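Local coordinates for protein insulinase family protease (Yersinia pestis, PDB 3GO9) that belongs to the insulinase (M16) peptidase family, binds zinc ions and is a predicted protease, at residues A[66-71]-A[186-191]; A[72-77]-A[197-202]; A[265-270]-A[443-448]; A[313-318]-A[332-337]. One frame throughout, in Å; residues are numbered along the deposited sequence.

Contact 1: residues A[66-71]-A[186-191]; sequences QEVGFA and PGQPVT
Val68 turns its CG1 away from its own backbone N (chi1 169°), and Gln188 folds CG back beside its backbone N (chi1 -56°) before running on extended. These torsions bring the valine methyl against the glutamine amide. CG1 of Val68 lies 3.6 Å from CD of Gln188 and almost equally far from OE1 and NE2. The methyl therefore meets the amide broadly, not through one atom. The polar end of that amide is held elsewhere, because NE2 donates to the backbone O of Asp185.

Glu67 to Phe70 form a type II beta turn, closed by the bond from Phe70 N to Glu67 O. Gly69 takes the third place of the turn with positive phi (85°). It is also the N-cap of helix 70-80. Its CA comes within 3.4 Å of Gln188 O, so the two backbones pass close together here. Val190 sets CG1 3.5 Å from Gly69 O. The same methyl meets the edge of the Phe70 ring at CD1, at 4.0 Å. A CA-H...O contact adds to this, Val190 CA to Val68 O at 3.5 Å.

No direct hydrogen bond joins the two segments. Water 1 donates to Val68 O (2.7 Å) and accepts from Thr191 N (2.9 Å). Water 2 donates to both Gly69 O and Gln188 O, which could not bond each other because both are acceptors. Methyl, amide and backbone packing thus make the contact, while the polar link between helix start and loop runs through two waters.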
loop_
_atom_site.group_PDB
_atom_site.type_symbol
_atom_site.label_atom_id
_atom_site.label_comp_id
_atom_site.label_asym_id
_atom_site.label_seq_id
_atom_site.Cartn_x
_atom_site.Cartn_y
_atom_site.Cartn_z
ATOM N N GLN A 66 4.382 -28.250 5.102
ATOM C CA GLN A 66 4.945 -28.581 6.396
ATOM C C GLN A 66 5.415 -27.333 7.141
ATOM O O GLN A 66 6.084 -27.471 8.184
ATOM C CB GLN A 66 6.114 -29.545 6.215
ATOM C CG GLN A 66 5.697 -30.804 5.433
ATOM C CD GLN A 66 4.478 -31.435 6.009
ATOM O OE1 GLN A 66 3.394 -31.393 5.419
ATOM N NE2 GLN A 66 4.634 -32.036 7.180
ATOM N N GLU A 67 5.172 -26.158 6.551
ATOM C CA GLU A 67 5.715 -24.880 7.058
ATOM C C GLU A 67 4.662 -23.822 7.240
ATOM O O GLU A 67 4.991 -22.643 7.335
ATOM C CB GLU A 67 6.810 -24.332 6.130
ATOM C CG GLU A 67 8.029 -25.298 6.031
ATOM C CD GLU A 67 8.968 -24.971 4.890
ATOM O OE1 GLU A 67 8.557 -24.313 3.877
ATOM O OE2 GLU A 67 10.166 -25.350 5.016
ATOM N N VAL A 68 3.393 -24.226 7.243
ATOM C CA VAL A 68 2.285 -23.316 7.324
ATOM C C VAL A 68 2.435 -22.462 8.574
ATOM O O VAL A 68 2.644 -22.979 9.684
ATOM C CB VAL A 68 0.956 -24.111 7.375
ATOM C CG1 VAL A 68 -0.197 -23.201 7.718
ATOM C CG2 VAL A 68 0.743 -24.878 6.038
ATOM N N GLY A 69 2.381 -21.152 8.374
ATOM C CA GLY A 69 2.431 -20.199 9.483
ATOM C C GLY A 69 3.848 -19.851 9.940
ATOM O O GLY A 69 4.011 -19.020 10.863
ATOM N N PHE A 70 4.872 -20.498 9.365
ATOM C CA PHE A 70 6.259 -20.266 9.794
ATOM C C PHE A 70 6.672 -18.803 9.614
ATOM O O PHE A 70 7.277 -18.212 10.519
ATOM C CB PHE A 70 7.251 -21.183 9.058
ATOM C CG PHE A 70 7.363 -22.574 9.596
ATOM C CD1 PHE A 70 6.441 -23.130 10.467
ATOM C CD2 PHE A 70 8.470 -23.330 9.244
ATOM C CE1 PHE A 70 6.647 -24.397 10.970
ATOM C CE2 PHE A 70 8.660 -24.587 9.726
ATOM C CZ PHE A 70 7.745 -25.137 10.572
ATOM N N ALA A 71 6.336 -18.194 8.496
ATOM C CA ALA A 71 6.805 -16.809 8.276
ATOM C C ALA A 71 6.153 -15.863 9.270
ATOM O O ALA A 71 6.728 -14.829 9.671
ATOM C CB ALA A 71 6.460 -16.365 6.866
ATOM N N PRO A 186 -1.568 -15.520 5.317
ATOM C CA PRO A 186 -0.307 -15.107 5.969
ATOM C C PRO A 186 -0.330 -15.103 7.496
ATOM O O PRO A 186 0.735 -14.986 8.109
ATOM C CB PRO A 186 -0.041 -13.709 5.399
ATOM C CG PRO A 186 -1.308 -13.269 4.784
ATOM C CD PRO A 186 -2.152 -14.477 4.467
ATOM N N GLY A 187 -1.498 -15.192 8.102
ATOM C CA GLY A 187 -1.546 -15.152 9.577
ATOM C C GLY A 187 -2.007 -16.475 10.173
ATOM O O GLY A 187 -2.482 -16.456 11.333
ATOM N N GLN A 188 -1.869 -17.577 9.427
ATOM C CA GLN A 188 -2.369 -18.926 9.860
ATOM C C GLN A 188 -1.552 -19.366 11.056
ATOM O O GLN A 188 -0.362 -19.200 11.063
ATOM C CB GLN A 188 -2.178 -20.025 8.783
ATOM C CG GLN A 188 -2.780 -19.775 7.423
ATOM C CD GLN A 188 -2.446 -20.824 6.284
ATOM O OE1 GLN A 188 -3.140 -21.837 6.195
ATOM N NE2 GLN A 188 -1.419 -20.548 5.395
ATOM N N PRO A 189 -2.189 -19.968 12.078
ATOM C CA PRO A 189 -1.352 -20.537 13.119
ATOM C C PRO A 189 -0.554 -21.748 12.645
ATOM O O PRO A 189 -0.982 -22.477 11.748
ATOM C CB PRO A 189 -2.370 -20.955 14.181
ATOM C CG PRO A 189 -3.371 -19.933 14.103
ATOM C CD PRO A 189 -3.544 -19.687 12.599
ATOM N N VAL A 190 0.593 -21.960 13.268
ATOM C CA VAL A 190 1.410 -23.134 12.961
ATOM C C VAL A 190 0.752 -24.442 13.450
ATOM O O VAL A 190 0.011 -24.415 14.412
ATOM C CB VAL A 190 2.800 -23.011 13.573
ATOM C CG1 VAL A 190 3.547 -21.801 12.930
ATOM C CG2 VAL A 190 2.740 -22.901 15.109
ATOM N N THR A 191 1.059 -25.554 12.773
ATOM C CA THR A 191 0.714 -26.898 13.281
ATOM C C THR A 191 1.566 -27.255 14.483
ATOM O O THR A 191 2.776 -27.134 14.464
ATOM C CB THR A 191 0.910 -27.942 12.198
ATOM O OG1 THR A 191 0.258 -27.474 11.009
ATOM C CG2 THR A 191 0.295 -29.295 12.612
HETATM O O HOH W 1 2.885 -25.547 10.558
HETATM O O HOH W 2 1.883 -18.427 12.497
#

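Contact 2: residues A[72-77]-A[197-202]; sequences HLLPRL and EKLKQF. With ZN (zinc ion), chain C.
This is a buried, wholly apolar packing of two helices, 70-80 and 196-206, just behind a zinc site. The axes of segments 72-77 and 197-202 run almost perpendicular, with a signed crossing angle of -94°. Their closest approach is 11.2 Å, so the contact is made by the ends of leucine side chains and one phenylalanine ring.

Leu199 is the centre. Its CG points away from its own backbone N (chi1 180°), which carries both methyls out toward helix 70-80. The Leu199 and Leu74 side chains slide past each other in opposite directions, with Leu199 CD1 3.6 Å from Leu74 CD2. CD2 of Leu199 takes two partners. It lies 3.9 Å from CD2 of Leu73, whose side chain crosses at about a right angle. It also meets CD1 of Leu77 tip to tip at 4.1 Å. One turn further on, CD1 of Leu74 lies in the plane of the Phe202 ring, 4.0 Å from CE2 at its edge. Ala152 and Val149 of helix 146-153 add to the cluster.

His72 does not touch helix 196-206. Its NE2 binds zinc at 2.0 Å, and its ND1 is bonded to Thr109 OG1. Asp158, the backbone O of Ile160 and water 4 are further ligands. Arg76 salt-bridges the other oxygen of Asp158 and probably steadies that ligand. The helix probably corresponds to the one carrying the HXXEH zinc motif in M16 peptidases. The motif would be degenerate here, with Pro75 and Arg76 in place of its glutamate and second histidine.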
loop_
_atom_site.group_PDB
_atom_site.type_symbol
_atom_site.label_atom_id
_atom_site.label_comp_id
_atom_site.label_asym_id
_atom_site.label_seq_id
_atom_site.Cartn_x
_atom_site.Cartn_y
_atom_site.Cartn_z
ATOM N N HIS A 72 4.917 -16.154 9.637
ATOM C CA HIS A 72 4.209 -15.290 10.626
ATOM C C HIS A 72 4.728 -15.504 12.052
ATOM O O HIS A 72 4.613 -14.588 12.898
ATOM C CB HIS A 72 2.713 -15.541 10.513
ATOM C CG HIS A 72 1.871 -14.563 11.262
ATOM N ND1 HIS A 72 1.631 -13.295 10.776
ATOM C CD2 HIS A 72 1.126 -14.699 12.377
ATOM C CE1 HIS A 72 0.807 -12.673 11.607
ATOM N NE2 HIS A 72 0.529 -13.491 12.598
ATOM N N LEU A 73 5.231 -16.684 12.351
ATOM C CA LEU A 73 5.739 -17.023 13.693
ATOM C C LEU A 73 7.100 -16.397 13.986
ATOM O O LEU A 73 7.371 -15.921 15.088
ATOM C CB LEU A 73 5.812 -18.540 13.920
ATOM C CG LEU A 73 6.344 -19.040 15.256
ATOM C CD1 LEU A 73 5.586 -18.464 16.391
ATOM C CD2 LEU A 73 6.331 -20.556 15.314
ATOM N N LEU A 74 7.976 -16.377 12.972
ATOM C CA LEU A 74 9.358 -15.926 13.173
ATOM C C LEU A 74 9.419 -14.573 13.868
ATOM O O LEU A 74 10.159 -14.433 14.816
ATOM C CB LEU A 74 10.154 -15.932 11.859
ATOM C CG LEU A 74 10.422 -17.263 11.156
ATOM C CD1 LEU A 74 11.069 -17.054 9.760
ATOM C CD2 LEU A 74 11.273 -18.153 12.068
ATOM N N PRO A 75 8.666 -13.556 13.402
ATOM C CA PRO A 75 8.834 -12.291 14.085
ATOM C C PRO A 75 8.364 -12.284 15.520
ATOM O O PRO A 75 8.890 -11.479 16.322
ATOM C CB PRO A 75 8.008 -11.308 13.232
ATOM C CG PRO A 75 7.288 -12.104 12.292
ATOM C CD PRO A 75 7.829 -13.426 12.196
ATOM N N ARG A 76 7.412 -13.158 15.880
ATOM C CA ARG A 76 6.997 -13.212 17.270
ATOM C C ARG A 76 8.171 -13.704 18.165
ATOM O O ARG A 76 8.343 -13.285 19.318
ATOM C CB ARG A 76 5.791 -14.137 17.416
ATOM C CG ARG A 76 5.085 -13.880 18.752
ATOM C CD ARG A 76 3.926 -14.827 18.942
ATOM N NE ARG A 76 2.814 -14.648 18.011
ATOM C CZ ARG A 76 1.623 -15.205 18.220
ATOM N NH1 ARG A 76 1.423 -15.959 19.299
ATOM N NH2 ARG A 76 0.627 -15.050 17.344
ATOM N N LEU A 77 8.991 -14.589 17.626
ATOM C CA LEU A 77 10.180 -15.068 18.345
ATOM C C LEU A 77 11.130 -13.894 18.736
ATOM O O LEU A 77 11.629 -13.865 19.865
ATOM C CB LEU A 77 10.912 -16.162 17.548
ATOM C CG LEU A 77 10.082 -17.344 17.178
ATOM C CD1 LEU A 77 10.978 -18.343 16.351
ATOM C CD2 LEU A 77 9.439 -18.071 18.383
ATOM N N GLU A 197 13.431 -27.689 14.466
ATOM C CA GLU A 197 14.549 -27.803 13.532
ATOM C C GLU A 197 14.138 -27.351 12.118
ATOM O O GLU A 197 14.899 -26.641 11.447
ATOM C CB GLU A 197 15.114 -29.221 13.543
ATOM C CG GLU A 197 15.727 -29.598 14.927
ATOM C CD GLU A 197 16.928 -28.754 15.283
ATOM O OE1 GLU A 197 17.696 -28.378 14.363
ATOM O OE2 GLU A 197 17.112 -28.469 16.490
ATOM N N LYS A 198 12.942 -27.701 11.709
ATOM C CA LYS A 198 12.441 -27.341 10.388
ATOM C C LYS A 198 12.186 -25.832 10.338
ATOM O O LYS A 198 12.393 -25.183 9.309
ATOM C CB LYS A 198 11.170 -28.064 10.022
ATOM C CG LYS A 198 10.816 -27.886 8.554
ATOM C CD LYS A 198 9.785 -28.875 8.065
ATOM C CE LYS A 198 10.467 -30.148 7.507
ATOM N NZ LYS A 198 9.520 -30.913 6.651
ATOM N N LEU A 199 11.708 -25.296 11.441
ATOM C CA LEU A 199 11.521 -23.839 11.518
ATOM C C LEU A 199 12.851 -23.098 11.336
ATOM O O LEU A 199 12.900 -22.072 10.658
ATOM C CB LEU A 199 10.813 -23.502 12.816
ATOM C CG LEU A 199 10.530 -22.029 13.096
ATOM C CD1 LEU A 199 9.644 -21.348 12.048
ATOM C CD2 LEU A 199 9.937 -21.838 14.459
ATOM N N LYS A 200 13.915 -23.579 11.983
ATOM C CA LYS A 200 15.215 -22.912 11.886
ATOM C C LYS A 200 15.721 -23.025 10.438
ATOM O O LYS A 200 16.289 -22.108 9.910
ATOM C CB LYS A 200 16.231 -23.597 12.800
ATOM C CG LYS A 200 15.981 -23.490 14.266
ATOM C CD LYS A 200 17.149 -24.237 15.031
ATOM C CE LYS A 200 16.722 -24.782 16.394
ATOM N NZ LYS A 200 17.832 -24.866 17.360
ATOM N N GLN A 201 15.503 -24.165 9.816
ATOM C CA GLN A 201 15.940 -24.375 8.448
ATOM C C GLN A 201 15.215 -23.424 7.502
ATOM O O GLN A 201 15.829 -22.809 6.609
ATOM C CB GLN A 201 15.695 -25.823 8.047
ATOM C CG GLN A 201 16.647 -26.737 8.773
ATOM C CD GLN A 201 16.500 -28.192 8.349
ATOM O OE1 GLN A 201 15.389 -28.750 8.314
ATOM N NE2 GLN A 201 17.633 -28.819 8.031
ATOM N N PHE A 202 13.922 -23.230 7.745
ATOM C CA PHE A 202 13.120 -22.280 6.956
ATOM C C PHE A 202 13.670 -20.882 7.099
ATOM O O PHE A 202 13.846 -20.163 6.135
ATOM C CB PHE A 202 11.648 -22.337 7.391
ATOM C CG PHE A 202 10.759 -21.351 6.723
ATOM C CD1 PHE A 202 10.083 -21.644 5.535
ATOM C CD2 PHE A 202 10.489 -20.153 7.308
ATOM C CE1 PHE A 202 9.250 -20.724 4.951
ATOM C CE2 PHE A 202 9.677 -19.229 6.713
ATOM C CZ PHE A 202 9.030 -19.515 5.545
HETATM ZN ZN ZN C . -0.933 -12.586 13.662
HETATM O O HOH W 3 -1.257 -14.137 14.080
HETATM O O HOH W 4 -2.277 -11.928 12.504
#

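Contact 3: residues A[265-270]-A[443-448]; sequences AQDTLS and LMQPKG
Asp267 lays its carboxylate alongside the first part of Gln445, the two side chains pointing the same way. OD1 of Asp267 lies 3.6 Å from CG of Gln445, with the carboxylate and amide planes 78° apart. The same OD1 is 3.2 Å from CD of Pro446, whose ring crosses the aspartate at about a right angle. Pro446 also sets CG 3.8 Å from CA of Gln266. The amide of Gln445 is engaged beyond this contact: OE1 is bonded to Ser258 OG and Val452 N, NE2 to Glu449 OE2 and Pro450 O. Glu449 also brings its carboxylate close to OD1 of Asp267. This would probably raise the proton affinity of the pair, though the Gln445 amide may partly offset the like charges.

Behind these side chains the strands run antiparallel. Thr268 and Met444, a selenomethionine, form a hydrogen-bonded pair. The bond from Met444 N to Thr268 O is short and nearly straight (2.9 Å, 175°). Its partner, Thr268 N to Met444 O, is longer at 3.2 Å and more bent. Leu269 and Leu443 form the next, non-hydrogen-bonded pair. CD1 of Leu443 reaches across to CB of Leu269 at 4.0 Å.

Leu269 and Leu443 face helix 341-358, where both touch Leu341. Strand 267-276 also bonds strand 327-336, and strand 440-446 bonds strand 257-261, so the contact lies in the interior of the five-stranded sheet.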
loop_
_atom_site.group_PDB
_atom_site.type_symbol
_atom_site.label_atom_id
_atom_site.label_comp_id
_atom_site.label_asym_id
_atom_site.label_seq_id
_atom_site.Cartn_x
_atom_site.Cartn_y
_atom_site.Cartn_z
ATOM N N ALA A 265 -22.596 -2.239 9.174
ATOM C CA ALA A 265 -23.863 -1.690 9.743
ATOM C C ALA A 265 -24.983 -1.649 8.714
ATOM O O ALA A 265 -26.171 -1.860 9.014
ATOM C CB ALA A 265 -23.663 -0.297 10.345
ATOM N N GLN A 266 -24.599 -1.366 7.470
ATOM C CA GLN A 266 -25.563 -1.209 6.383
ATOM C C GLN A 266 -24.889 -1.673 5.101
ATOM O O GLN A 266 -23.736 -2.094 5.141
ATOM C CB GLN A 266 -26.057 0.237 6.266
ATOM C CG GLN A 266 -25.032 1.281 5.955
ATOM C CD GLN A 266 -24.146 1.698 7.151
ATOM O OE1 GLN A 266 -24.598 2.427 8.066
ATOM N NE2 GLN A 266 -22.872 1.270 7.126
ATOM N N ASP A 267 -25.598 -1.629 3.980
ATOM C CA ASP A 267 -24.992 -2.104 2.708
ATOM C C ASP A 267 -23.878 -1.177 2.258
ATOM O O ASP A 267 -23.920 0.015 2.508
ATOM C CB ASP A 267 -26.024 -2.193 1.568
ATOM C CG ASP A 267 -27.044 -3.301 1.752
ATOM O OD1 ASP A 267 -26.966 -4.029 2.749
ATOM O OD2 ASP A 267 -27.954 -3.437 0.903
ATOM N N THR A 268 -22.909 -1.727 1.524
ATOM C CA THR A 268 -22.080 -0.893 0.664
ATOM C C THR A 268 -22.147 -1.498 -0.716
ATOM O O THR A 268 -21.752 -2.636 -0.885
ATOM C CB THR A 268 -20.612 -0.846 1.109
ATOM O OG1 THR A 268 -20.557 -0.221 2.413
ATOM C CG2 THR A 268 -19.787 -0.057 0.134
ATOM N N LEU A 269 -22.690 -0.779 -1.685
ATOM C CA LEU A 269 -22.526 -1.159 -3.068
ATOM C C LEU A 269 -21.290 -0.496 -3.635
ATOM O O LEU A 269 -21.181 0.742 -3.628
ATOM C CB LEU A 269 -23.774 -0.707 -3.888
ATOM C CG LEU A 269 -23.644 -0.965 -5.395
ATOM C CD1 LEU A 269 -23.553 -2.487 -5.610
ATOM C CD2 LEU A 269 -24.820 -0.406 -6.167
ATOM N N SER A 270 -20.358 -1.312 -4.146
ATOM C CA SER A 270 -19.137 -0.794 -4.744
ATOM C C SER A 270 -19.242 -0.965 -6.263
ATOM O O SER A 270 -19.646 -2.021 -6.751
ATOM C CB SER A 270 -17.895 -1.460 -4.172
ATOM O OG SER A 270 -17.793 -1.174 -2.743
ATOM N N LEU A 443 -21.764 -5.936 -3.976
ATOM C CA LEU A 443 -22.683 -5.523 -2.895
ATOM C C LEU A 443 -22.285 -6.255 -1.642
ATOM O O LEU A 443 -22.397 -7.486 -1.607
ATOM C CB LEU A 443 -24.108 -5.897 -3.219
ATOM C CG LEU A 443 -25.122 -5.450 -2.146
ATOM C CD1 LEU A 443 -25.174 -3.943 -1.960
ATOM C CD2 LEU A 443 -26.457 -5.984 -2.480
HETATM N N MSE A 444 -21.924 -5.500 -0.612
HETATM C CA MSE A 444 -21.683 -6.117 0.697
HETATM C C MSE A 444 -22.977 -5.934 1.491
HETATM O O MSE A 444 -23.515 -4.838 1.516
HETATM C CB MSE A 444 -20.557 -5.438 1.423
HETATM C CG MSE A 444 -19.467 -4.951 0.548
HETATM SE SE MSE A 444 -18.365 -6.416 -0.109
HETATM C CE MSE A 444 -17.410 -6.411 1.574
ATOM N N GLN A 445 -23.487 -7.008 2.075
ATOM C CA GLN A 445 -24.634 -6.922 2.987
ATOM C C GLN A 445 -24.268 -7.313 4.422
ATOM O O GLN A 445 -23.354 -8.123 4.633
ATOM C CB GLN A 445 -25.722 -7.813 2.502
ATOM C CG GLN A 445 -26.327 -7.281 1.224
ATOM C CD GLN A 445 -27.471 -8.090 0.754
ATOM O OE1 GLN A 445 -27.312 -8.918 -0.149
ATOM N NE2 GLN A 445 -28.643 -7.868 1.334
ATOM N N PRO A 446 -24.952 -6.706 5.411
ATOM C CA PRO A 446 -24.727 -7.175 6.818
ATOM C C PRO A 446 -25.200 -8.591 7.029
ATOM O O PRO A 446 -26.206 -8.998 6.436
ATOM C CB PRO A 446 -25.601 -6.217 7.636
ATOM C CG PRO A 446 -25.751 -4.977 6.772
ATOM C CD PRO A 446 -25.855 -5.537 5.366
ATOM N N LYS A 447 -24.526 -9.345 7.910
ATOM C CA LYS A 447 -25.042 -10.673 8.283
ATOM C C LYS A 447 -26.492 -10.570 8.755
ATOM O O LYS A 447 -26.836 -9.639 9.473
ATOM C CB LYS A 447 -24.191 -11.356 9.378
ATOM C CG LYS A 447 -24.723 -12.776 9.704
ATOM C CD LYS A 447 -23.996 -13.434 10.869
ATOM C CE LYS A 447 -24.965 -14.315 11.688
ATOM N NZ LYS A 447 -24.284 -15.446 12.370
ATOM N N GLY A 448 -27.324 -11.513 8.328
ATOM C CA GLY A 448 -28.755 -11.559 8.657
ATOM C C GLY A 448 -29.699 -10.822 7.735
ATOM O O GLY A 448 -30.922 -11.018 7.792
#

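Contact 4: residues A[313-318]-A[332-337]; sequences KNLKLG and IHLNTP. With ZN (zinc ion), chain E.
Gly318 and His333 are bonded twice, but the two bonds differ sharply in direction. His333 N reaches Gly318 O at 2.9 Å from 43° out of the carbonyl plane. Gly318 N reaches His333 O at 2.8 Å in the plane, on a lone pair. His333 is also a zinc ligand. Its NE2 binds the ion at 2.1 Å, and Asp320 and waters 6 and 7 join it there. Ser270 OG is bonded to His333 ND1, which, with zinc on NE2, probably fixes the turn of the ring.

The strands form a beta hairpin, 316-324 with 327-336, at one edge of the five-stranded sheet. Lys316 and Asn335 make the next hydrogen-bonded pair, in which Asn335 N to Lys316 O is only 2.7 Å. Between the two pairs, Leu317 and Leu334 lie side by side, with CD2 of Leu317 4.0 Å from CG of Leu334. They point to the face packed by helices 283-309 and 341-358.

At the far end Asn314 takes a left-handed backbone (phi 64°). Its CB presses on CD of Pro337 at 3.3 Å, the two side chains crossing at about a right angle. Water 5 donates to Asn314 O and accepts a weak bond from Asn335 ND2.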
loop_
_atom_site.group_PDB
_atom_site.type_symbol
_atom_site.label_atom_id
_atom_site.label_comp_id
_atom_site.label_asym_id
_atom_site.label_seq_id
_atom_site.Cartn_x
_atom_site.Cartn_y
_atom_site.Cartn_z
ATOM N N LYS A 313 -31.409 10.215 0.513
ATOM C CA LYS A 313 -31.729 9.596 1.822
ATOM C C LYS A 313 -30.698 8.538 2.247
ATOM O O LYS A 313 -30.579 7.486 1.616
ATOM C CB LYS A 313 -33.136 8.949 1.763
ATOM C CG LYS A 313 -33.695 8.437 3.106
ATOM C CD LYS A 313 -34.874 9.288 3.604
ATOM C CE LYS A 313 -35.303 8.910 5.015
ATOM N NZ LYS A 313 -36.629 9.500 5.324
ATOM N N ASN A 314 -29.949 8.829 3.315
ATOM C CA ASN A 314 -29.024 7.886 3.929
ATOM C C ASN A 314 -27.829 7.436 3.073
ATOM O O ASN A 314 -27.264 6.362 3.307
ATOM C CB ASN A 314 -29.798 6.664 4.413
ATOM C CG ASN A 314 -30.928 7.031 5.331
ATOM O OD1 ASN A 314 -30.729 7.817 6.239
ATOM N ND2 ASN A 314 -32.115 6.462 5.112
ATOM N N LEU A 315 -27.443 8.258 2.112
ATOM C CA LEU A 315 -26.291 7.922 1.253
ATOM C C LEU A 315 -25.015 8.532 1.758
ATOM O O LEU A 315 -24.987 9.761 1.931
ATOM C CB LEU A 315 -26.517 8.417 -0.165
ATOM C CG LEU A 315 -25.438 8.074 -1.193
ATOM C CD1 LEU A 315 -25.028 6.587 -1.185
ATOM C CD2 LEU A 315 -25.893 8.507 -2.579
ATOM N N LYS A 316 -23.964 7.720 1.969
ATOM C CA LYS A 316 -22.602 8.218 2.140
ATOM C C LYS A 316 -21.706 7.614 1.060
ATOM O O LYS A 316 -21.742 6.404 0.837
ATOM C CB LYS A 316 -22.024 7.858 3.506
ATOM C CG LYS A 316 -22.784 8.445 4.683
ATOM C CD LYS A 316 -22.264 7.747 5.936
ATOM C CE LYS A 316 -22.313 8.638 7.155
ATOM N NZ LYS A 316 -21.174 8.271 8.023
ATOM N N LEU A 317 -20.875 8.441 0.457
ATOM C CA LEU A 317 -20.075 8.035 -0.684
ATOM C C LEU A 317 -18.635 7.999 -0.300
ATOM O O LEU A 317 -18.158 8.882 0.453
ATOM C CB LEU A 317 -20.207 9.035 -1.809
ATOM C CG LEU A 317 -21.562 9.146 -2.434
ATOM C CD1 LEU A 317 -21.450 10.173 -3.536
ATOM C CD2 LEU A 317 -22.018 7.788 -2.946
ATOM N N GLY A 318 -17.938 6.998 -0.828
ATOM C CA GLY A 318 -16.519 6.809 -0.619
ATOM C C GLY A 318 -15.852 6.594 -1.966
ATOM O O GLY A 318 -16.502 6.234 -2.912
ATOM N N ILE A 332 -15.956 3.230 -6.451
ATOM C CA ILE A 332 -16.921 4.169 -5.855
ATOM C C ILE A 332 -17.758 3.368 -4.916
ATOM O O ILE A 332 -18.418 2.415 -5.308
ATOM C CB ILE A 332 -17.834 4.834 -6.907
ATOM C CG1 ILE A 332 -16.953 5.441 -7.974
ATOM C CG2 ILE A 332 -18.839 5.757 -6.195
ATOM C CD1 ILE A 332 -17.671 5.867 -9.244
ATOM N N HIS A 333 -17.771 3.785 -3.647
ATOM C CA HIS A 333 -18.522 3.080 -2.649
ATOM C C HIS A 333 -19.761 3.861 -2.245
ATOM O O HIS A 333 -19.691 5.054 -1.902
ATOM C CB HIS A 333 -17.700 2.910 -1.387
ATOM C CG HIS A 333 -16.409 2.203 -1.588
ATOM N ND1 HIS A 333 -16.342 0.896 -2.005
ATOM C CD2 HIS A 333 -15.140 2.582 -1.306
ATOM C CE1 HIS A 333 -15.081 0.509 -2.018
ATOM N NE2 HIS A 333 -14.331 1.515 -1.612
ATOM N N LEU A 334 -20.900 3.188 -2.288
ATOM C CA LEU A 334 -22.160 3.746 -1.871
ATOM C C LEU A 334 -22.579 3.065 -0.607
ATOM O O LEU A 334 -23.038 1.943 -0.618
ATOM C CB LEU A 334 -23.249 3.511 -2.928
ATOM C CG LEU A 334 -23.198 4.226 -4.261
ATOM C CD1 LEU A 334 -21.955 3.868 -5.073
ATOM C CD2 LEU A 334 -24.500 3.929 -5.048
ATOM N N ASN A 335 -22.473 3.786 0.514
ATOM C CA ASN A 335 -22.869 3.211 1.794
ATOM C C ASN A 335 -24.312 3.629 2.043
ATOM O O ASN A 335 -24.618 4.832 2.063
ATOM C CB ASN A 335 -21.938 3.680 2.932
ATOM C CG ASN A 335 -22.324 3.088 4.291
ATOM O OD1 ASN A 335 -22.003 1.927 4.604
ATOM N ND2 ASN A 335 -23.066 3.865 5.078
ATOM N N THR A 336 -25.199 2.652 2.146
ATOM C CA THR A 336 -26.621 2.896 2.152
ATOM C C THR A 336 -27.379 1.790 2.856
ATOM O O THR A 336 -27.031 0.614 2.716
ATOM C CB THR A 336 -27.172 3.008 0.714
ATOM O OG1 THR A 336 -28.606 3.113 0.754
ATOM C CG2 THR A 336 -26.733 1.790 -0.152
ATOM N N PRO A 337 -28.429 2.155 3.619
ATOM C CA PRO A 337 -29.356 1.099 4.030
ATOM C C PRO A 337 -29.919 0.389 2.809
ATOM O O PRO A 337 -30.120 0.992 1.755
ATOM C CB PRO A 337 -30.467 1.863 4.798
ATOM C CG PRO A 337 -29.860 3.145 5.157
ATOM C CD PRO A 337 -28.923 3.484 3.998
HETATM ZN ZN ZN E . -12.227 1.169 -1.422
HETATM O O HOH W 5 -25.397 5.348 4.905
HETATM O O HOH W 6 -11.737 -0.704 -2.175
HETATM O O HOH W 7 -11.931 1.043 0.650
#

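In the fold
The four contacts fall into two pairs. Contacts 1 and 2 share helix 70-80, and their centres are 9 Å apart. Along the chain their segments alternate, so the region after helix 170-175 folds back on the start of helix 70-80 and on its next turns. Both close before contacts 3 and 4 open. Contacts 3 and 4 lie 11 Å apart between centres in the five-stranded sheet, where strands 267-276 and 327-336 are neighbours. The hairpin of contact 4 lies in the chain between the two strands of contact 3. Centres of contacts 2 and 4 are 44 Å apart. The pairs therefore organise separate parts of the chain, one around the His72 zinc site, the other around the sheet with His333.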